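Local coordinates for putative thiosugar synthase (Amycolatopsis orientalis, PDB 4N6F), which probably makes a 2-thiosugar phosphate from a phosphosugar held covalently in its TIM barrel, using sulphur delivered by a carrier protein, at residues R95-L100 / E107-D112; I99-L104 / E135-L140; T214-A219 / A231-A236; V42-G47 / D71-D76. One frame throughout, in Å; residues are numbered along the deposited sequence.

Contact 1. Residues R95-L100 / E107-D112; sequences RSARIL and EILKLD. With F6R (fructose -6-phosphate), chain F.
Leu109 meets helix 90-104 with both branches of its isobutyl fork. CD1 goes to Leu100 and CD2 goes to Ala97. The leucine side chains lie at a slant to each other. Leu100 CD2 and Leu109 CD1 are 3.4 Å apart, tighter than usual for two methyls. The second branch is more relaxed: Leu109 CD2 rests on Ala97 CB at 3.6 Å. With CG of Leu109 turned opposite its own backbone nitrogen (chi1 -174°), the fork spans both helix residues.

The next residue faces the other way. Lys110 runs extended into the barrel and bends at its last torsion. Its NZ is covalently bonded to C1 of the bound fructose 6-phosphate, at 1.5 Å. Asp112 OD2 lies 3.1 Å from the same C1, and Asp112 OD1 forms salt bridges with Arg162 and Arg114. One strand thus carries packing on its outer side and the ligand on its inner side.

The segment axes approach to 9.8 Å and run nearly antiparallel, at 160°. The contact closes the beta-alpha-beta unit of strand 79-83, helix 90-104 and strand 108-111. Leu132 of helix 122-134 also packs on Ala97 and Leu109.

Contact 2. Residues I99-L104 / E135-L140; sequences ILRDSL and EGMELL
Arg101 grips Glu135 end-on, with two nitrogens on one oxygen. NH1 bonds to Glu135 OE2 at 2.7 Å, and NH2 bonds to the same OE2 at 3.0 Å. The oxygen lies almost in the guanidinium plane, but the carboxylate is turned 49° from that plane. The NH1 bond is the straighter of the two.

Arg101 leaves the helix extended and then bends at chi3 (59°). The bend turns the guanidinium to the glutamate on one edge. On another edge NE forms a longer salt bridge to Asp102 OD1, at 3.5 Å. The other oxygen of Glu135, OE1, is salt-bridged to Arg98, so both ends of this carboxylate are engaged.

Met137 is bent at chi2 and chi3. The fold brings CE back to the helix, 4.2 Å from Arg101 CB and 4.4 Å from Leu100 CD2. Its CG lies obliquely against Arg101 NH1, at 3.8 Å. An alanine in place of Arg101 would probably leave OE2 of Glu135 and the carboxylate of Asp102 without their shared cation.

Gly136, with positive phi, ends helix 122-134 in a Schellman motif, and the chain turns there toward strand 138-143. The contact therefore joins the C-terminal part of helix 90-104 to the link between helix 122-134 and the strand next to 108-111.

Contact 3. Residues T214-A219 / A231-A236; sequences TLVNTA and AAMRQA. With F6R (fructose -6-phosphate), chain F.
O1P of the fructose 6-phosphate is gripped twice by Thr218. The hydroxyl OG1 donates to O1P at 2.6 Å, and the backbone N of Thr218 donates to it at 3.2 Å. OG1 stands opposite the carbonyl carbon and beside that nitrogen (chi1 -63°), which lets one residue offer both groups. O2P receives weak bonds from the backbone N of Asn217 and of Thr218. The amide of Asn217 reaches further along the sugar. Its ND2 donates to O5 of the ligand at 3.1 Å, while OD1 is bonded to the hydroxyl of Tyr33.

The other side of this segment is apolar. Met233 reaches out from helix 226-245 as an extended chain (chi2 179°, chi3 170°). It and Val216 run antiparallel past each other. Its sulphur touches both valine methyls, with SD 3.8 Å from CG1 of Val216 and 3.9 Å from CG2. Beyond the sulphur, CE of Met233 presses on Ala219 CB at 3.6 Å. Met233 also touches Ile26 and Val203. Helix 226-245 faces the second subunit, where Ala232 packs on Leu242 of that subunit.

The phosphate sits at the N-terminal end of short helix 218-221, after the last barrel strand. This is the phosphate site common to many phosphate-binding TIM barrels. The helix dipole is likely to favour the anion there. The chemistry is split: polar groups of Asn217 and Thr218 hold the ligand, while Val216 and Ala219 bind the turn to the outer helix through buried apolar contact.

Contact 4. Residues V42-G47 / D71-D76; sequences VLNAAG and DELPLD. With CA (calcium ion), chain D.
Leu73 is the centre of this contact, and its two methyls divide between Leu43 and Asn44. CD1 of Leu73 meets CD1 of Leu43 at 3.6 Å, and it also lies 4.0 Å from CB of Leu43. These two leucine side chains cross at about a right angle. The other methyl turns to the amide: CD2 of Leu73 is 3.1 Å from OD1 of Asn44. That is a tight methyl-oxygen contact, and its closeness should not be pressed. The side chains of Asn44 and Leu73 lie alongside each other, pointing opposite ways, and the amide end of Asn44 flanks the leucine at the exposed border. Leu73 has a strained chi1 of -104°, well off a staggered value. Its fork straddles the two helix residues in that pose. Leu43 also packs on Val28 and Phe78, which continue the apolar core. An alanine in place of Leu73 would probably open a gap beside Leu43 and leave the loop less firmly packed on helix 36-46.

Just before Leu73 the loop carries a calcium site. Asp71 OD1 binds the calcium ion at 2.5 Å and Glu72 OE2 binds it at 2.3 Å. Asp68 and three waters complete the shell. The second oxygen of Glu72, OE1, forms a salt bridge with Arg40 of helix 36-46.

Between the two segments the contact is van der Waals packing. The charged tie lies next to it. Glu72 gives one oxygen to calcium and the other to Arg40, so a single carboxylate bridges the metal and helix 36-46 beside the apolar packing of Leu73.

How the contacts relate
From the N terminus, contact 4 comes first. It closes a loop over strand 50-52 and helix 60-70, tying helix 36-46 to the turn before strand 79-83. Contact 1 closes the short turn after helix 90-104. Contact 2 starts from the same helix, shares Ile99 and Leu100, and reaches on to 135-140, so its longer loop holds the second segment of contact 1. Their centres are about 5 Å apart, and the strands they reach, 108-111 and 138-143, are neighbours in one sheet. Contact 3 closes last, joining the final barrel strand to helix 226-245. It lies across the chain's centre from contact 1, yet both touch the bound sugar phosphate. Arg234 of contact 3 also packs against Ala46 and Gly47 of contact 4.

Contact 1. Residues R95-L100 / E107-D112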
# COMPACT_ATOMS: atom_id res chain seq x y z
N ARG A 95 -37.72 -6.71 -0.66
CA ARG A 95 -38.35 -7.41 -1.77
C ARG A 95 -37.32 -7.93 -2.77
O ARG A 95 -37.46 -9.05 -3.25
CB ARG A 95 -39.38 -6.53 -2.47
CG ARG A 95 -40.62 -6.28 -1.62
CD ARG A 95 -41.53 -5.26 -2.27
NE ARG A 95 -42.08 -5.81 -3.51
CZ ARG A 95 -43.15 -6.59 -3.58
NH1 ARG A 95 -43.55 -7.06 -4.75
NH2 ARG A 95 -43.84 -6.90 -2.48
N SER A 96 -36.29 -7.15 -3.07
CA SER A 96 -35.23 -7.63 -3.96
C SER A 96 -34.61 -8.91 -3.43
O SER A 96 -34.41 -9.87 -4.17
CB SER A 96 -34.13 -6.58 -4.12
OG SER A 96 -34.60 -5.48 -4.88
N ALA A 97 -34.33 -8.91 -2.13
CA ALA A 97 -33.67 -10.04 -1.47
C ALA A 97 -34.51 -11.31 -1.52
O ALA A 97 -33.97 -12.39 -1.76
CB ALA A 97 -33.35 -9.68 -0.03
N ARG A 98 -35.81 -11.19 -1.26
CA ARG A 98 -36.72 -12.35 -1.32
C ARG A 98 -36.84 -12.93 -2.73
O ARG A 98 -36.86 -14.15 -2.90
CB ARG A 98 -38.12 -12.02 -0.78
CG ARG A 98 -38.30 -12.22 0.72
CD ARG A 98 -38.49 -10.91 1.46
NE ARG A 98 -38.78 -11.11 2.87
CZ ARG A 98 -39.35 -10.21 3.68
NH1 ARG A 98 -39.71 -9.01 3.22
NH2 ARG A 98 -39.56 -10.50 4.96
N ILE A 99 -36.93 -12.06 -3.73
CA ILE A 99 -36.98 -12.51 -5.13
C ILE A 99 -35.68 -13.20 -5.52
O ILE A 99 -35.70 -14.27 -6.12
CB ILE A 99 -37.31 -11.35 -6.12
CG1 ILE A 99 -38.83 -11.16 -6.24
CG2 ILE A 99 -36.74 -11.63 -7.51
CD1 ILE A 99 -39.49 -10.45 -5.08
N LEU A 100 -34.56 -12.57 -5.18
CA LEU A 100 -33.24 -13.14 -5.41
C LEU A 100 -33.13 -14.59 -4.93
O LEU A 100 -32.61 -15.45 -5.64
CB LEU A 100 -32.18 -12.29 -4.70
CG LEU A 100 -30.81 -12.95 -4.53
CD1 LEU A 100 -30.08 -12.95 -5.87
CD2 LEU A 100 -30.00 -12.24 -3.46
N GLU A 107 -28.64 -17.24 -1.39
CA GLU A 107 -28.95 -16.83 -0.02
C GLU A 107 -27.93 -15.85 0.58
O GLU A 107 -28.14 -15.35 1.67
CB GLU A 107 -29.09 -18.08 0.88
CG GLU A 107 -30.49 -18.69 0.85
CD GLU A 107 -30.56 -20.13 1.34
OE1 GLU A 107 -29.74 -20.97 0.88
OE2 GLU A 107 -31.44 -20.44 2.17
N ILE A 108 -26.84 -15.57 -0.13
CA ILE A 108 -25.87 -14.59 0.35
C ILE A 108 -26.11 -13.25 -0.33
O ILE A 108 -26.19 -13.18 -1.57
CB ILE A 108 -24.43 -15.04 0.06
CG1 ILE A 108 -24.18 -16.43 0.64
CG2 ILE A 108 -23.44 -14.04 0.65
CD1 ILE A 108 -22.93 -17.07 0.08
N LEU A 109 -26.16 -12.19 0.47
CA LEU A 109 -26.67 -10.91 0.04
C LEU A 109 -25.81 -9.72 0.44
O LEU A 109 -25.51 -9.51 1.62
CB LEU A 109 -28.08 -10.71 0.60
CG LEU A 109 -28.81 -9.45 0.12
CD1 LEU A 109 -29.27 -9.63 -1.33
CD2 LEU A 109 -29.99 -9.13 1.02
N LYS A 110 -25.44 -8.93 -0.57
CA LYS A 110 -24.84 -7.62 -0.37
C LYS A 110 -25.99 -6.70 -0.09
O LYS A 110 -26.76 -6.36 -0.98
CB LYS A 110 -24.02 -7.25 -1.61
CG LYS A 110 -23.47 -5.84 -1.63
CD LYS A 110 -22.64 -5.62 -2.89
CE LYS A 110 -22.03 -4.22 -2.97
NZ LYS A 110 -23.05 -3.26 -3.43
N LEU A 111 -26.16 -6.34 1.18
CA LEU A 111 -27.33 -5.59 1.62
C LEU A 111 -27.00 -4.12 1.71
O LEU A 111 -26.10 -3.71 2.46
CB LEU A 111 -27.80 -6.10 2.98
CG LEU A 111 -28.95 -5.34 3.64
CD1 LEU A 111 -30.22 -5.43 2.80
CD2 LEU A 111 -29.19 -5.89 5.03
N ASP A 112 -27.73 -3.33 0.92
CA ASP A 112 -27.57 -1.89 0.87
C ASP A 112 -28.94 -1.23 1.05
O ASP A 112 -29.90 -1.55 0.33
CB ASP A 112 -26.96 -1.48 -0.47
CG ASP A 112 -25.48 -1.77 -0.56
OD1 ASP A 112 -24.71 -1.16 0.20
OD2 ASP A 112 -25.06 -2.59 -1.40
C1 F6R F . -22.69 -1.83 -3.25
C2 F6R F . -21.85 -1.33 -4.39
C3 F6R F . -21.49 0.13 -4.56
C4 F6R F . -20.39 0.47 -3.56
C5 F6R F . -19.69 1.79 -3.92
C6 F6R F . -18.31 1.86 -3.31
O2 F6R F . -21.37 -2.14 -5.20
O3 F6R F . -22.60 1.02 -4.40
O4 F6R F . -20.95 0.58 -2.25
O5 F6R F . -19.57 1.95 -5.33
O6 F6R F . -17.79 3.16 -3.54
P F6R F . -16.73 3.49 -4.68
O1P F6R F . -17.56 3.50 -5.93
O2P F6R F . -15.69 2.41 -4.66
O3P F6R F . -16.19 4.81 -4.21

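Contact 2. Residues I99-L104 / E135-L140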
# COMPACT_ATOMS: atom_id res chain seq x y z
N ILE A 99 -36.93 -12.06 -3.73
CA ILE A 99 -36.98 -12.51 -5.13
C ILE A 99 -35.68 -13.20 -5.52
O ILE A 99 -35.70 -14.27 -6.12
CB ILE A 99 -37.31 -11.35 -6.12
CG1 ILE A 99 -38.83 -11.16 -6.24
CG2 ILE A 99 -36.74 -11.63 -7.51
CD1 ILE A 99 -39.49 -10.45 -5.08
N LEU A 100 -34.56 -12.57 -5.18
CA LEU A 100 -33.24 -13.14 -5.41
C LEU A 100 -33.13 -14.59 -4.93
O LEU A 100 -32.61 -15.45 -5.64
CB LEU A 100 -32.18 -12.29 -4.70
CG LEU A 100 -30.81 -12.95 -4.53
CD1 LEU A 100 -30.08 -12.95 -5.87
CD2 LEU A 100 -30.00 -12.24 -3.46
N ARG A 101 -33.60 -14.84 -3.71
CA ARG A 101 -33.56 -16.17 -3.12
C ARG A 101 -34.50 -17.13 -3.84
O ARG A 101 -34.11 -18.24 -4.19
CB ARG A 101 -33.92 -16.09 -1.63
CG ARG A 101 -33.95 -17.42 -0.89
CD ARG A 101 -34.53 -17.25 0.50
NE ARG A 101 -35.89 -16.71 0.45
CZ ARG A 101 -36.44 -15.90 1.35
NH1 ARG A 101 -35.76 -15.50 2.42
NH2 ARG A 101 -37.69 -15.47 1.18
N ASP A 102 -35.74 -16.70 -4.05
CA ASP A 102 -36.76 -17.55 -4.68
C ASP A 102 -36.47 -17.83 -6.15
O ASP A 102 -36.62 -18.95 -6.61
CB ASP A 102 -38.15 -16.91 -4.53
CG ASP A 102 -38.56 -16.72 -3.08
OD1 ASP A 102 -38.08 -17.48 -2.21
OD2 ASP A 102 -39.38 -15.82 -2.80
N SER A 103 -36.03 -16.81 -6.89
CA SER A 103 -35.76 -16.95 -8.32
C SER A 103 -34.44 -17.65 -8.63
O SER A 103 -34.36 -18.42 -9.58
CB SER A 103 -35.81 -15.57 -9.02
OG SER A 103 -34.69 -14.77 -8.65
N LEU A 104 -33.40 -17.38 -7.84
CA LEU A 104 -32.06 -17.92 -8.11
C LEU A 104 -31.54 -18.94 -7.10
O LEU A 104 -30.52 -19.58 -7.36
CB LEU A 104 -31.04 -16.79 -8.18
CG LEU A 104 -31.19 -15.75 -9.28
CD1 LEU A 104 -30.03 -14.76 -9.18
CD2 LEU A 104 -31.23 -16.41 -10.65
N GLU A 135 -35.35 -15.01 8.16
CA GLU A 135 -35.56 -15.95 7.06
C GLU A 135 -34.31 -16.74 6.64
O GLU A 135 -34.31 -17.40 5.60
CB GLU A 135 -36.10 -15.21 5.85
CG GLU A 135 -37.41 -14.51 6.12
CD GLU A 135 -37.83 -13.66 4.95
OE1 GLU A 135 -38.40 -12.58 5.18
OE2 GLU A 135 -37.58 -14.06 3.80
N GLY A 136 -33.25 -16.69 7.44
CA GLY A 136 -32.03 -17.45 7.14
C GLY A 136 -31.17 -16.94 5.99
O GLY A 136 -30.31 -17.68 5.50
N MET A 137 -31.36 -15.70 5.56
CA MET A 137 -30.44 -15.11 4.59
C MET A 137 -29.09 -14.77 5.25
O MET A 137 -29.03 -14.43 6.44
CB MET A 137 -31.03 -13.86 3.94
CG MET A 137 -32.22 -14.15 3.04
SD MET A 137 -32.31 -13.03 1.63
CE MET A 137 -31.17 -13.83 0.52
N GLU A 138 -28.03 -14.88 4.47
CA GLU A 138 -26.69 -14.55 4.94
C GLU A 138 -26.34 -13.16 4.42
O GLU A 138 -26.43 -12.92 3.22
CB GLU A 138 -25.69 -15.60 4.46
CG GLU A 138 -25.89 -16.98 5.09
CD GLU A 138 -25.29 -17.12 6.49
OE1 GLU A 138 -25.53 -18.17 7.12
OE2 GLU A 138 -24.56 -16.21 6.98
N LEU A 139 -25.94 -12.26 5.31
CA LEU A 139 -25.91 -10.83 5.00
C LEU A 139 -24.56 -10.18 5.16
O LEU A 139 -23.85 -10.44 6.12
CB LEU A 139 -26.91 -10.07 5.87
CG LEU A 139 -28.35 -10.56 5.82
CD1 LEU A 139 -29.18 -9.71 6.77
CD2 LEU A 139 -28.93 -10.48 4.41
N LEU A 140 -24.24 -9.31 4.20
CA LEU A 140 -23.12 -8.40 4.25
C LEU A 140 -23.67 -6.98 4.09
O LEU A 140 -23.74 -6.45 2.96
CB LEU A 140 -22.10 -8.73 3.15
CG LEU A 140 -21.32 -10.04 3.30
CD1 LEU A 140 -22.07 -11.23 2.74
CD2 LEU A 140 -19.98 -9.94 2.60

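Contact 3. Residues T214-A219 / A231-A236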
# COMPACT_ATOMS: atom_id res chain seq x y z
N THR A 214 -11.35 -5.27 1.01
CA THR A 214 -11.76 -3.97 0.52
C THR A 214 -12.66 -4.16 -0.69
O THR A 214 -12.40 -5.03 -1.53
CB THR A 214 -10.54 -3.15 0.10
OG1 THR A 214 -9.63 -3.07 1.21
CG2 THR A 214 -10.93 -1.74 -0.30
N LEU A 215 -13.72 -3.37 -0.78
CA LEU A 215 -14.57 -3.39 -1.96
C LEU A 215 -14.30 -2.12 -2.74
O LEU A 215 -14.37 -1.02 -2.19
CB LEU A 215 -16.05 -3.49 -1.60
CG LEU A 215 -16.97 -3.75 -2.81
CD1 LEU A 215 -18.18 -4.59 -2.42
CD2 LEU A 215 -17.43 -2.46 -3.48
N VAL A 216 -13.96 -2.28 -3.99
CA VAL A 216 -13.67 -1.19 -4.86
C VAL A 216 -14.58 -1.20 -6.07
O VAL A 216 -15.03 -2.22 -6.49
CB VAL A 216 -12.21 -1.16 -5.29
CG1 VAL A 216 -11.33 -1.10 -4.08
CG2 VAL A 216 -11.86 -2.35 -6.13
N ASN A 217 -14.91 -0.01 -6.54
CA ASN A 217 -15.70 0.22 -7.73
C ASN A 217 -15.22 1.40 -8.58
O ASN A 217 -14.59 1.21 -9.57
CB ASN A 217 -17.16 0.40 -7.34
CG ASN A 217 -18.05 0.71 -8.53
OD1 ASN A 217 -17.62 0.72 -9.63
ND2 ASN A 217 -19.28 0.96 -8.27
N THR A 218 -15.45 2.61 -8.12
CA THR A 218 -15.13 3.81 -8.85
C THR A 218 -13.64 3.97 -9.17
O THR A 218 -13.31 4.43 -10.20
CB THR A 218 -15.63 5.07 -8.11
OG1 THR A 218 -17.03 5.03 -8.02
CG2 THR A 218 -15.26 6.30 -8.84
N ALA A 219 -12.76 3.59 -8.26
CA ALA A 219 -11.31 3.68 -8.49
C ALA A 219 -10.81 2.94 -9.74
O ALA A 219 -9.82 3.36 -10.36
CB ALA A 219 -10.56 3.17 -7.28
N ALA A 231 -4.99 -4.71 -10.80
CA ALA A 231 -3.78 -5.49 -10.48
C ALA A 231 -3.03 -4.89 -9.31
O ALA A 231 -2.58 -5.62 -8.42
CB ALA A 231 -2.86 -5.61 -11.69
N ALA A 232 -2.89 -3.58 -9.32
CA ALA A 232 -2.21 -2.87 -8.25
C ALA A 232 -2.91 -3.06 -6.91
O ALA A 232 -2.26 -3.19 -5.88
CB ALA A 232 -2.14 -1.39 -8.58
N MET A 233 -4.23 -3.07 -6.93
CA MET A 233 -5.01 -3.24 -5.72
C MET A 233 -4.92 -4.66 -5.14
O MET A 233 -4.86 -4.82 -3.92
CB MET A 233 -6.46 -2.84 -5.98
CG MET A 233 -6.61 -1.33 -5.97
SD MET A 233 -8.29 -0.82 -6.28
CE MET A 233 -8.14 0.92 -5.90
N ARG A 234 -4.88 -5.67 -6.01
CA ARG A 234 -4.64 -7.05 -5.56
C ARG A 234 -3.34 -7.10 -4.78
O ARG A 234 -3.28 -7.66 -3.68
CB ARG A 234 -4.56 -8.03 -6.74
CG ARG A 234 -4.81 -9.47 -6.32
CD ARG A 234 -3.79 -10.47 -6.82
NE ARG A 234 -3.98 -10.86 -8.21
CZ ARG A 234 -4.18 -12.10 -8.67
NH1 ARG A 234 -4.24 -13.15 -7.86
NH2 ARG A 234 -4.33 -12.29 -9.98
N GLN A 235 -2.30 -6.52 -5.35
CA GLN A 235 -0.97 -6.54 -4.74
C GLN A 235 -0.97 -5.77 -3.44
O GLN A 235 -0.37 -6.22 -2.47
CB GLN A 235 0.07 -5.93 -5.69
CG GLN A 235 0.31 -6.76 -6.94
CD GLN A 235 0.79 -8.17 -6.63
OE1 GLN A 235 0.40 -9.13 -7.29
NE2 GLN A 235 1.63 -8.28 -5.61
N ALA A 236 -1.64 -4.63 -3.42
CA ALA A 236 -1.70 -3.77 -2.25
C ALA A 236 -2.43 -4.43 -1.08
O ALA A 236 -2.08 -4.22 0.09
CB ALA A 236 -2.36 -2.45 -2.59
C1 F6R F . -22.69 -1.83 -3.25
C2 F6R F . -21.85 -1.33 -4.39
C3 F6R F . -21.49 0.13 -4.56
C4 F6R F . -20.39 0.47 -3.56
C5 F6R F . -19.69 1.79 -3.92
C6 F6R F . -18.31 1.86 -3.31
O2 F6R F . -21.37 -2.14 -5.20
O3 F6R F . -22.60 1.02 -4.40
O4 F6R F . -20.95 0.58 -2.25
O5 F6R F . -19.57 1.95 -5.33
O6 F6R F . -17.79 3.16 -3.54
P F6R F . -16.73 3.49 -4.68
O1P F6R F . -17.56 3.50 -5.93
O2P F6R F . -15.69 2.41 -4.66
O3P F6R F . -16.19 4.81 -4.21

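Contact 4. Residues V42-G47 / D71-D76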
# COMPACT_ATOMS: atom_id res chain seq x y z
N VAL A 42 -11.36 -6.81 -15.21
CA VAL A 42 -11.27 -6.31 -13.85
C VAL A 42 -11.33 -7.46 -12.84
O VAL A 42 -10.54 -7.49 -11.91
CB VAL A 42 -12.35 -5.23 -13.61
CG1 VAL A 42 -12.85 -5.21 -12.19
CG2 VAL A 42 -11.83 -3.86 -14.01
N LEU A 43 -12.26 -8.40 -13.03
CA LEU A 43 -12.35 -9.54 -12.12
C LEU A 43 -11.10 -10.43 -12.20
O LEU A 43 -10.62 -10.91 -11.17
CB LEU A 43 -13.62 -10.36 -12.34
CG LEU A 43 -14.94 -9.69 -11.93
CD1 LEU A 43 -16.13 -10.58 -12.28
CD2 LEU A 43 -14.99 -9.34 -10.45
N ASN A 44 -10.57 -10.63 -13.41
CA ASN A 44 -9.31 -11.37 -13.58
C ASN A 44 -8.14 -10.66 -12.92
O ASN A 44 -7.45 -11.25 -12.09
CB ASN A 44 -8.98 -11.61 -15.07
CG ASN A 44 -9.74 -12.78 -15.67
OD1 ASN A 44 -10.09 -13.74 -14.97
ND2 ASN A 44 -10.00 -12.71 -16.97
N ALA A 45 -7.91 -9.40 -13.27
CA ALA A 45 -6.74 -8.67 -12.77
C ALA A 45 -6.80 -8.33 -11.27
O ALA A 45 -5.77 -8.25 -10.61
CB ALA A 45 -6.52 -7.40 -13.57
N ALA A 46 -8.00 -8.13 -10.72
CA ALA A 46 -8.16 -7.98 -9.27
C ALA A 46 -7.94 -9.30 -8.49
O ALA A 46 -7.72 -9.26 -7.28
CB ALA A 46 -9.53 -7.41 -8.94
N GLY A 47 -7.99 -10.45 -9.17
CA GLY A 47 -7.85 -11.76 -8.51
C GLY A 47 -9.09 -12.08 -7.68
O GLY A 47 -9.02 -12.84 -6.71
N ASP A 71 -18.65 -17.33 -21.02
CA ASP A 71 -17.64 -18.04 -21.83
C ASP A 71 -16.30 -17.30 -21.88
O ASP A 71 -15.39 -17.71 -22.60
CB ASP A 71 -18.15 -18.33 -23.25
CG ASP A 71 -18.32 -17.08 -24.10
OD1 ASP A 71 -18.14 -15.96 -23.59
OD2 ASP A 71 -18.63 -17.23 -25.29
N GLU A 72 -16.17 -16.22 -21.11
CA GLU A 72 -14.92 -15.48 -21.02
C GLU A 72 -14.30 -15.47 -19.63
O GLU A 72 -13.13 -15.16 -19.49
CB GLU A 72 -15.13 -14.05 -21.50
CG GLU A 72 -15.35 -13.98 -22.99
CD GLU A 72 -15.75 -12.60 -23.44
OE1 GLU A 72 -14.94 -11.67 -23.26
OE2 GLU A 72 -16.88 -12.45 -23.97
N LEU A 73 -15.12 -15.76 -18.62
CA LEU A 73 -14.68 -15.92 -17.24
C LEU A 73 -15.17 -17.27 -16.74
O LEU A 73 -16.26 -17.67 -17.10
CB LEU A 73 -15.31 -14.84 -16.34
CG LEU A 73 -14.49 -13.66 -15.86
CD1 LEU A 73 -15.33 -12.89 -14.86
CD2 LEU A 73 -13.17 -14.07 -15.23
N PRO A 74 -14.38 -17.94 -15.89
CA PRO A 74 -14.88 -19.15 -15.21
C PRO A 74 -15.74 -18.79 -14.00
O PRO A 74 -15.25 -18.76 -12.88
CB PRO A 74 -13.59 -19.86 -14.78
CG PRO A 74 -12.61 -18.76 -14.56
CD PRO A 74 -12.96 -17.68 -15.57
N LEU A 75 -17.03 -18.51 -14.23
CA LEU A 75 -17.91 -18.06 -13.15
C LEU A 75 -18.17 -19.14 -12.10
O LEU A 75 -18.66 -18.84 -11.01
CB LEU A 75 -19.22 -17.52 -13.71
CG LEU A 75 -19.11 -16.28 -14.60
CD1 LEU A 75 -20.46 -15.94 -15.20
CD2 LEU A 75 -18.56 -15.07 -13.84
N ASP A 76 -17.82 -20.39 -12.41
CA ASP A 76 -17.87 -21.48 -11.43
C ASP A 76 -16.81 -21.35 -10.34
O ASP A 76 -16.97 -21.90 -9.26
CB ASP A 76 -17.69 -22.84 -12.13
CG ASP A 76 -16.34 -22.97 -12.84
OD1 ASP A 76 -16.18 -22.39 -13.94
OD2 ASP A 76 -15.44 -23.64 -12.29
CA CA D . -18.65 -13.75 -24.71
O HOH W 1 -16.64 -14.82 -26.37
O HOH W 2 -20.39 -14.88 -25.79
O HOH W 3 -18.22 -12.12 -26.78